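PDB 5OYN: D-xylonate dehydratase from Caulobacter crescentus, which catalyses the dehydration of D-xylonate to 2-dehydro-3-deoxy-D-arabinonate in D-xylose degradation, and acts on D-gluconate as well, using a [2Fe-2S] cluster and magnesium. Local coordinates for residues Pro162-Trp167 against Leu328-His333; Val173-Val178 against Ala201-Ser206; Asn509-Ser514 against Gln575-Gly580. All coordinates share one frame; numbering follows the deposited sequence.

Contact 1: Pro162-Trp167 against Leu328-His333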
loop_
_atom_site.group_PDB
_atom_site.type_symbol
_atom_site.label_atom_id
_atom_site.label_comp_id
_atom_site.label_asym_id
_atom_site.label_seq_id
_atom_site.Cartn_x
_atom_site.Cartn_y
_atom_site.Cartn_z
ATOM N N PRO A 162 9.733 1.636 20.291
ATOM C CA PRO A 162 9.623 0.265 20.800
ATOM C C PRO A 162 8.203 -0.292 20.668
ATOM O O PRO A 162 7.233 0.423 20.404
ATOM C CB PRO A 162 10.017 0.424 22.266
ATOM C CG PRO A 162 9.477 1.760 22.609
ATOM C CD PRO A 162 9.705 2.621 21.386
ATOM N N MET A 163 8.100 -1.606 20.866
ATOM C CA MET A 163 6.809 -2.271 20.925
ATOM C C MET A 163 6.055 -1.874 22.189
ATOM O O MET A 163 6.597 -1.238 23.099
ATOM C CB MET A 163 6.986 -3.786 20.903
ATOM C CG MET A 163 7.383 -4.335 19.566
ATOM S SD MET A 163 7.862 -6.065 19.659
ATOM C CE MET A 163 9.098 -6.050 20.956
ATOM N N LEU A 164 4.783 -2.265 22.246
ATOM C CA LEU A 164 3.990 -2.047 23.446
ATOM C C LEU A 164 4.478 -2.967 24.568
ATOM O O LEU A 164 5.279 -3.880 24.348
ATOM C CB LEU A 164 2.515 -2.291 23.150
ATOM C CG LEU A 164 1.896 -1.395 22.079
ATOM C CD1 LEU A 164 0.475 -1.858 21.750
ATOM C CD2 LEU A 164 1.918 0.055 22.533
ATOM N N ASP A 165 3.998 -2.713 25.788
ATOM C CA ASP A 165 4.352 -3.575 26.915
ATOM C C ASP A 165 3.872 -4.996 26.655
ATOM O O ASP A 165 2.777 -5.211 26.139
ATOM C CB ASP A 165 3.720 -3.092 28.227
ATOM C CG ASP A 165 4.141 -1.690 28.637
ATOM O OD1 ASP A 165 5.191 -1.180 28.159
ATOM O OD2 ASP A 165 3.395 -1.103 29.470
ATOM N N GLY A 166 4.678 -5.972 27.040
ATOM C CA GLY A 166 4.291 -7.369 26.952
ATOM C C GLY A 166 3.934 -7.878 28.336
ATOM O O GLY A 166 4.532 -7.463 29.333
ATOM N N TRP A 167 2.944 -8.770 28.385
ATOM C CA TRP A 167 2.444 -9.304 29.646
ATOM C C TRP A 167 2.291 -10.815 29.559
ATOM O O TRP A 167 1.889 -11.353 28.522
ATOM C CB TRP A 167 1.113 -8.686 30.019
ATOM C CG TRP A 167 1.167 -7.225 30.300
ATOM C CD1 TRP A 167 1.057 -6.210 29.395
ATOM C CD2 TRP A 167 1.303 -6.608 31.577
ATOM N NE1 TRP A 167 1.118 -4.994 30.033
ATOM C CE2 TRP A 167 1.276 -5.216 31.375
ATOM C CE3 TRP A 167 1.454 -7.097 32.873
ATOM C CZ2 TRP A 167 1.401 -4.313 32.419
ATOM C CZ3 TRP A 167 1.577 -6.201 33.907
ATOM C CH2 TRP A 167 1.546 -4.825 33.676
ATOM N N LEU A 328 8.917 -0.755 31.103
ATOM C CA LEU A 328 9.279 -0.930 29.705
ATOM C C LEU A 328 9.047 0.370 28.944
ATOM O O LEU A 328 8.729 1.397 29.552
ATOM C CB LEU A 328 8.479 -2.075 29.094
ATOM C CG LEU A 328 8.595 -3.454 29.755
ATOM C CD1 LEU A 328 7.793 -4.478 28.977
ATOM C CD2 LEU A 328 10.018 -3.906 29.840
ATOM N N GLY A 329 9.187 0.326 27.615
ATOM C CA GLY A 329 9.215 1.550 26.819
ATOM C C GLY A 329 7.980 2.429 26.948
ATOM O O GLY A 329 8.075 3.656 26.858
ATOM N N GLU A 330 6.813 1.829 27.165
ATOM C CA GLU A 330 5.604 2.632 27.288
ATOM C C GLU A 330 5.673 3.549 28.496
ATOM O O GLU A 330 5.412 4.751 28.389
ATOM C CB GLU A 330 4.379 1.733 27.380
ATOM C CG GLU A 330 3.956 1.111 26.055
ATOM C CD GLU A 330 2.510 0.693 26.078
ATOM O OE1 GLU A 330 1.667 1.604 25.955
ATOM O OE2 GLU A 330 2.215 -0.519 26.245
ATOM N N ARG A 331 6.006 3.001 29.667
ATOM C CA ARG A 331 6.083 3.841 30.860
ATOM C C ARG A 331 7.184 4.893 30.720
ATOM O O ARG A 331 7.010 6.053 31.135
ATOM C CB ARG A 331 6.302 2.976 32.097
ATOM C CG ARG A 331 5.072 2.186 32.538
ATOM C CD ARG A 331 3.919 3.090 32.971
ATOM N NE ARG A 331 4.207 3.968 34.111
ATOM C CZ ARG A 331 4.097 3.621 35.399
ATOM N NH1 ARG A 331 3.732 2.395 35.742
ATOM N NH2 ARG A 331 4.355 4.507 36.355
ATOM N N PHE A 332 8.309 4.516 30.102
ATOM C CA PHE A 332 9.395 5.462 29.922
ATOM C C PHE A 332 8.930 6.672 29.122
ATOM O O PHE A 332 9.132 7.823 29.535
ATOM C CB PHE A 332 10.583 4.770 29.251
ATOM C CG PHE A 332 11.740 5.699 28.972
ATOM C CD1 PHE A 332 12.240 6.532 29.973
ATOM C CD2 PHE A 332 12.318 5.751 27.708
ATOM C CE1 PHE A 332 13.286 7.388 29.723
ATOM C CE2 PHE A 332 13.367 6.608 27.448
ATOM C CZ PHE A 332 13.849 7.430 28.453
ATOM N N HIS A 333 8.263 6.433 27.991
ATOM C CA HIS A 333 7.871 7.546 27.133
ATOM C C HIS A 333 6.766 8.386 27.774
ATOM O O HIS A 333 6.738 9.613 27.617
ATOM C CB HIS A 333 7.438 7.033 25.755
ATOM C CG HIS A 333 6.725 8.068 24.945
ATOM N ND1 HIS A 333 5.351 8.167 24.909
ATOM C CD2 HIS A 333 7.197 9.099 24.205
ATOM C CE1 HIS A 333 5.005 9.198 24.161
ATOM N NE2 HIS A 333 6.107 9.781 23.722
HETATM O O HOH W 1 6.777 -0.656 26.166
#
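Glu330 reaches from the first turn of a helix across Asp165 to the backbone of residues 162-167. Its CB lies 3.1 Å from Asp165 OD1, and CG keeps beside the same oxygen. The extended chain beyond CG (chi2 -158°) brings Glu330 CD to 3.7 Å from Leu164 CD2, an apolar flank for the carboxylate. At the tip, Asp165 N donates to Glu330 OE2 over 2.9 Å in a nearly straight bond (177°), received on the anti side of the carboxylate. The other oxygen, OE1, is bonded to Tyr240.

Here the loop following strand 155-159, the last of the parallel sheet, meets the start of helix 329-335, with Leu328 at the N-cap. One water gathers the ends: it accepts from Glu330 N and donates to Met163 O and to Asp165 OD1. Asp165 OD2 and Glu330 OE2 stand 3.5 Å apart, a like-charge pair that the helix N terminus probably eases. Without this carboxylate, as with an alanine here, Asp165 N and the Tyr240 hydroxyl would probably lose their partner and a gap open beside Leu164. A side chain on Gly329 would probably crowd the ring of Pro162, which is about 8 Å from the iron-sulfur cluster.

Contact 2: Val173-Val178 against Ala201-Ser206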
loop_
_atom_site.group_PDB
_atom_site.type_symbol
_atom_site.label_atom_id
_atom_site.label_comp_id
_atom_site.label_asym_id
_atom_site.label_seq_id
_atom_site.Cartn_x
_atom_site.Cartn_y
_atom_site.Cartn_z
ATOM N N VAL A 173 7.054 -8.292 30.771
ATOM C CA VAL A 173 7.839 -9.274 30.048
ATOM C C VAL A 173 8.521 -8.524 28.912
ATOM O O VAL A 173 7.883 -8.152 27.916
ATOM C CB VAL A 173 6.947 -10.432 29.558
ATOM C CG1 VAL A 173 7.502 -11.069 28.303
ATOM C CG2 VAL A 173 6.812 -11.481 30.643
ATOM N N GLY A 174 9.808 -8.247 29.079
ATOM C CA GLY A 174 10.526 -7.412 28.150
ATOM C C GLY A 174 11.214 -8.234 27.076
ATOM O O GLY A 174 11.723 -9.321 27.337
ATOM N N SER A 175 11.211 -7.695 25.859
ATOM C CA SER A 175 11.954 -8.302 24.765
ATOM C C SER A 175 13.395 -8.538 25.184
ATOM O O SER A 175 13.999 -7.706 25.867
ATOM C CB SER A 175 11.932 -7.390 23.543
ATOM O OG SER A 175 10.679 -6.760 23.463
ATOM N N GLY A 176 13.945 -9.672 24.757
ATOM C CA GLY A 176 15.322 -10.009 25.055
ATOM C C GLY A 176 15.493 -10.505 26.476
ATOM O O GLY A 176 15.883 -11.657 26.697
ATOM N N THR A 177 15.189 -9.651 27.457
ATOM C CA THR A 177 15.423 -10.047 28.834
ATOM C C THR A 177 14.589 -11.257 29.203
ATOM O O THR A 177 14.984 -12.037 30.070
ATOM C CB THR A 177 15.142 -8.885 29.787
ATOM O OG1 THR A 177 13.754 -8.889 30.147
ATOM C CG2 THR A 177 15.504 -7.562 29.109
ATOM N N VAL A 178 13.441 -11.442 28.551
ATOM C CA VAL A 178 12.648 -12.636 28.815
ATOM C C VAL A 178 13.408 -13.882 28.373
ATOM O O VAL A 178 13.291 -14.936 29.000
ATOM C CB VAL A 178 11.251 -12.513 28.156
ATOM C CG1 VAL A 178 11.296 -12.743 26.638
ATOM C CG2 VAL A 178 10.267 -13.458 28.809
ATOM N N ALA A 201 6.993 -15.111 22.972
ATOM C CA ALA A 201 5.987 -14.539 22.087
ATOM C C ALA A 201 5.226 -13.411 22.771
ATOM O O ALA A 201 4.911 -12.391 22.142
ATOM C CB ALA A 201 5.025 -15.627 21.619
ATOM N N SER A 202 4.919 -13.573 24.059
ATOM C CA SER A 202 4.251 -12.504 24.787
ATOM C C SER A 202 5.111 -11.251 24.894
ATOM O O SER A 202 4.578 -10.168 25.155
ATOM C CB SER A 202 3.857 -12.983 26.179
ATOM O OG SER A 202 2.534 -13.469 26.186
ATOM N N SER A 203 6.425 -11.371 24.704
ATOM C CA SER A 203 7.300 -10.215 24.837
ATOM C C SER A 203 7.189 -9.259 23.658
ATOM O O SER A 203 7.664 -8.122 23.768
ATOM C CB SER A 203 8.750 -10.676 25.008
ATOM O OG SER A 203 9.425 -10.762 23.758
ATOM N N ALA A 204 6.574 -9.689 22.545
ATOM C CA ALA A 204 6.503 -8.923 21.304
ATOM C C ALA A 204 5.037 -8.769 20.923
ATOM O O ALA A 204 4.551 -9.460 20.024
ATOM C CB ALA A 204 7.286 -9.598 20.179
ATOM N N PRO A 205 4.305 -7.867 21.570
ATOM C CA PRO A 205 2.865 -7.753 21.320
ATOM C C PRO A 205 2.446 -6.873 20.147
ATOM O O PRO A 205 1.235 -6.765 19.900
ATOM C CB PRO A 205 2.362 -7.151 22.634
ATOM C CG PRO A 205 3.494 -6.297 23.082
ATOM C CD PRO A 205 4.742 -7.024 22.694
ATOM N N SER A 206 3.369 -6.246 19.419
ATOM C CA SER A 206 2.985 -5.270 18.398
ATOM C C SER A 206 4.197 -4.945 17.531
ATOM O O SER A 206 5.283 -5.507 17.705
ATOM C CB SER A 206 2.433 -3.997 19.036
ATOM O OG SER A 206 3.500 -3.132 19.429
HETATM O O HOH W 2 12.329 -11.551 23.432
#
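Two valine methyls converge on the CB of Ser203. Val173 CG1, anti to the backbone N (chi1 152°), comes within 3.5 Å of Ser203 CB, while Val178 CG1 approaches the same carbon to 3.7 Å from a direction roughly at right angles to the first. The two methyls thus meet the small serine from adjacent directions, and the short side chain lets the backbones draw close, with 5.0 Å between the CA atoms of Ser175 and Ser203. Beyond CB the serine turns polar: its OG bonds to Ala200 O, about one turn back in the chain, and receives a proton from a water that in turn accepts from Gly176 N at 2.8 Å.

Helix 177-187 begins here, with Gly176 as its N-cap, and helix 193-202 comes to its end. Gly176 has a positive phi (77°), a conformation that favours glycine, as the chain turns into the helix.

On the other flank Ser175 OG lies 3.3 Å from Ser203 O, but its stronger partner is Asn211 OD1; Asn211 ND2 bonds weakly to Ser203 O, so one amide spans both segments. Ser175 belongs to the surroundings of the cluster, its side chain about 4 Å from that of the cluster ligand Cys210. Arg39 and Glu38 of a neighbouring subunit pack on Ser175 and Ser203 respectively.

Contact 3: Asn509-Ser514 against Gln575-Gly580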
loop_
_atom_site.group_PDB
_atom_site.type_symbol
_atom_site.label_atom_id
_atom_site.label_comp_id
_atom_site.label_asym_id
_atom_site.label_seq_id
_atom_site.Cartn_x
_atom_site.Cartn_y
_atom_site.Cartn_z
ATOM N N ASN A 509 33.457 -6.335 25.338
ATOM C CA ASN A 509 34.103 -5.620 24.235
ATOM C C ASN A 509 35.619 -5.580 24.398
ATOM O O ASN A 509 36.269 -4.606 24.001
ATOM C CB ASN A 509 33.547 -4.195 24.087
ATOM C CG ASN A 509 32.027 -4.157 23.983
ATOM O OD1 ASN A 509 31.379 -5.170 23.694
ATOM N ND2 ASN A 509 31.451 -2.981 24.214
ATOM N N ALA A 510 36.187 -6.638 24.981
ATOM C CA ALA A 510 37.599 -6.630 25.344
ATOM C C ALA A 510 38.459 -6.512 24.097
ATOM O O ALA A 510 38.390 -7.359 23.202
ATOM C CB ALA A 510 37.956 -7.895 26.123
ATOM N N SER A 511 39.252 -5.445 24.035
ATOM C CA SER A 511 40.145 -5.178 22.924
ATOM C C SER A 511 41.588 -5.087 23.417
ATOM O O SER A 511 41.840 -4.520 24.488
ATOM C CB SER A 511 39.755 -3.877 22.204
ATOM O OG SER A 511 38.352 -3.764 22.102
ATOM N N PRO A 512 42.555 -5.655 22.675
ATOM C CA PRO A 512 42.268 -6.382 21.434
ATOM C C PRO A 512 41.786 -7.800 21.714
ATOM O O PRO A 512 42.163 -8.396 22.730
ATOM C CB PRO A 512 43.617 -6.388 20.698
ATOM C CG PRO A 512 44.669 -6.009 21.752
ATOM C CD PRO A 512 43.981 -5.725 23.047
ATOM N N GLU A 513 40.947 -8.322 20.825
ATOM C CA GLU A 513 40.332 -9.619 21.045
ATOM C C GLU A 513 41.380 -10.726 21.004
ATOM O O GLU A 513 42.494 -10.550 20.506
ATOM C CB GLU A 513 39.261 -9.892 19.989
ATOM C CG GLU A 513 39.838 -9.989 18.603
ATOM C CD GLU A 513 38.798 -10.185 17.535
ATOM O OE1 GLU A 513 38.215 -11.293 17.486
ATOM O OE2 GLU A 513 38.585 -9.238 16.739
ATOM N N SER A 514 40.987 -11.890 21.523
ATOM C CA SER A 514 41.838 -13.074 21.477
ATOM C C SER A 514 42.403 -13.310 20.078
ATOM O O SER A 514 43.617 -13.430 19.900
ATOM C CB SER A 514 41.041 -14.289 21.958
ATOM O OG SER A 514 41.531 -15.494 21.397
ATOM N N GLN A 575 38.948 -2.972 15.892
ATOM C CA GLN A 575 38.387 -3.566 17.093
ATOM C C GLN A 575 37.361 -2.622 17.705
ATOM O O GLN A 575 37.317 -1.426 17.390
ATOM C CB GLN A 575 39.483 -3.896 18.113
ATOM C CG GLN A 575 40.518 -4.871 17.613
ATOM C CD GLN A 575 40.059 -6.310 17.764
ATOM O OE1 GLN A 575 39.960 -6.831 18.882
ATOM N NE2 GLN A 575 39.755 -6.959 16.634
ATOM N N LEU A 576 36.525 -3.180 18.594
ATOM C CA LEU A 576 35.469 -2.384 19.217
ATOM C C LEU A 576 36.012 -1.264 20.093
ATOM O O LEU A 576 35.258 -0.342 20.432
ATOM C CB LEU A 576 34.524 -3.283 20.028
ATOM C CG LEU A 576 34.030 -4.525 19.274
ATOM C CD1 LEU A 576 33.386 -5.529 20.216
ATOM C CD2 LEU A 576 33.069 -4.138 18.101
ATOM N N ASP A 577 37.293 -1.328 20.466
ATOM C CA ASP A 577 37.968 -0.179 21.059
ATOM C C ASP A 577 37.678 1.087 20.250
ATOM O O ASP A 577 37.297 2.120 20.807
ATOM C CB ASP A 577 39.489 -0.458 21.172
ATOM C CG ASP A 577 40.233 -0.459 19.795
ATOM O OD1 ASP A 577 40.716 -1.533 19.356
ATOM O OD2 ASP A 577 40.366 0.619 19.160
ATOM N N THR A 578 37.840 1.008 18.927
ATOM C CA THR A 578 37.588 2.118 18.016
ATOM C C THR A 578 36.372 1.856 17.131
ATOM O O THR A 578 36.319 2.319 15.988
ATOM C CB THR A 578 38.814 2.414 17.145
ATOM O OG1 THR A 578 39.478 1.185 16.794
ATOM C CG2 THR A 578 39.790 3.374 17.869
ATOM N N GLY A 579 35.410 1.088 17.644
ATOM C CA GLY A 579 34.086 1.021 17.059
ATOM C C GLY A 579 33.893 0.029 15.937
ATOM O O GLY A 579 32.972 0.210 15.133
ATOM N N GLY A 580 34.722 -1.015 15.861
ATOM C CA GLY A 580 34.648 -2.002 14.797
ATOM C C GLY A 580 34.292 -1.415 13.445
ATOM O O GLY A 580 33.358 -1.882 12.776
#
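Glu513 OE2 is gripped by two N-H groups, Gln575 NE2 across the contact and the backbone N of Ile465. The first bond measures 2.6 Å from Gln575 NE2 to Glu513 OE2; it uses the anti lone pair of the carboxylate and lies close to the plane of the amide. The same amide turns its oxygen to the backbone of the same residue: Glu513 N donates to Gln575 OE1, also over 2.6 Å, at 162°. A bend at chi2 (-83°) folds the glutamine so that both ends of its amide face Glu513, and the two side chains cross at about a right angle. Glutamine suits the place because it offers a donor and an acceptor side by side.

Just before the cis peptide that precedes Pro512, Ser511 OG donates to Asn509 O at 2.9 Å and accepts a weak bond from Asp577 N. Its CB packs against Asp577 CB at 3.6 Å. Leu576 lays CD1 4.0 Å from Asn509 OD1, covering the asparagine with a methyl, while Gln290 ties the two residues together by bonding to Asn509 ND2 and Leu576 O.

Strand 507-511, at one edge of a three-stranded antiparallel sheet within the chain, and the loop leaving it are thereby fastened to the loop after helix 564-572. That second loop is tightly wound: Thr578 N and Gly580 N reach Gln575 O from opposite faces of its plane. The side chain of Asn509 is about 8 Å from that of the magnesium ligand Glu472.

Since Glu513 OE1 also accepts from Gly466 N, both carboxylate oxygens have N-H partners, which would be expected to stabilise the charged form; a flipped Gln575 amide would probably set NE2 against Glu513 N and OE1 against the carboxylate, so this orientation is likely to be held.

How the contacts relate
From the N terminus, the chain leaves strand 155-159 through residues 162-167, which residues 328-333 meet much later, closing contact 1. Within that long excursion lies contact 2, a short loop closed when the end of helix 193-202 returns to residues 173-178. The two touch: Leu164 N probably bonds to Ser206 OG, and Met163 packs on Ser175, so both belong to one body beside the iron-sulfur cluster and both reach a second subunit. Contact 3 follows in series without crossing either, in the C-terminal part of the dehydratase sequence. Its centre lies about 32 Å from that of contact 1, and it fastens a sheet-edge strand to a late loop.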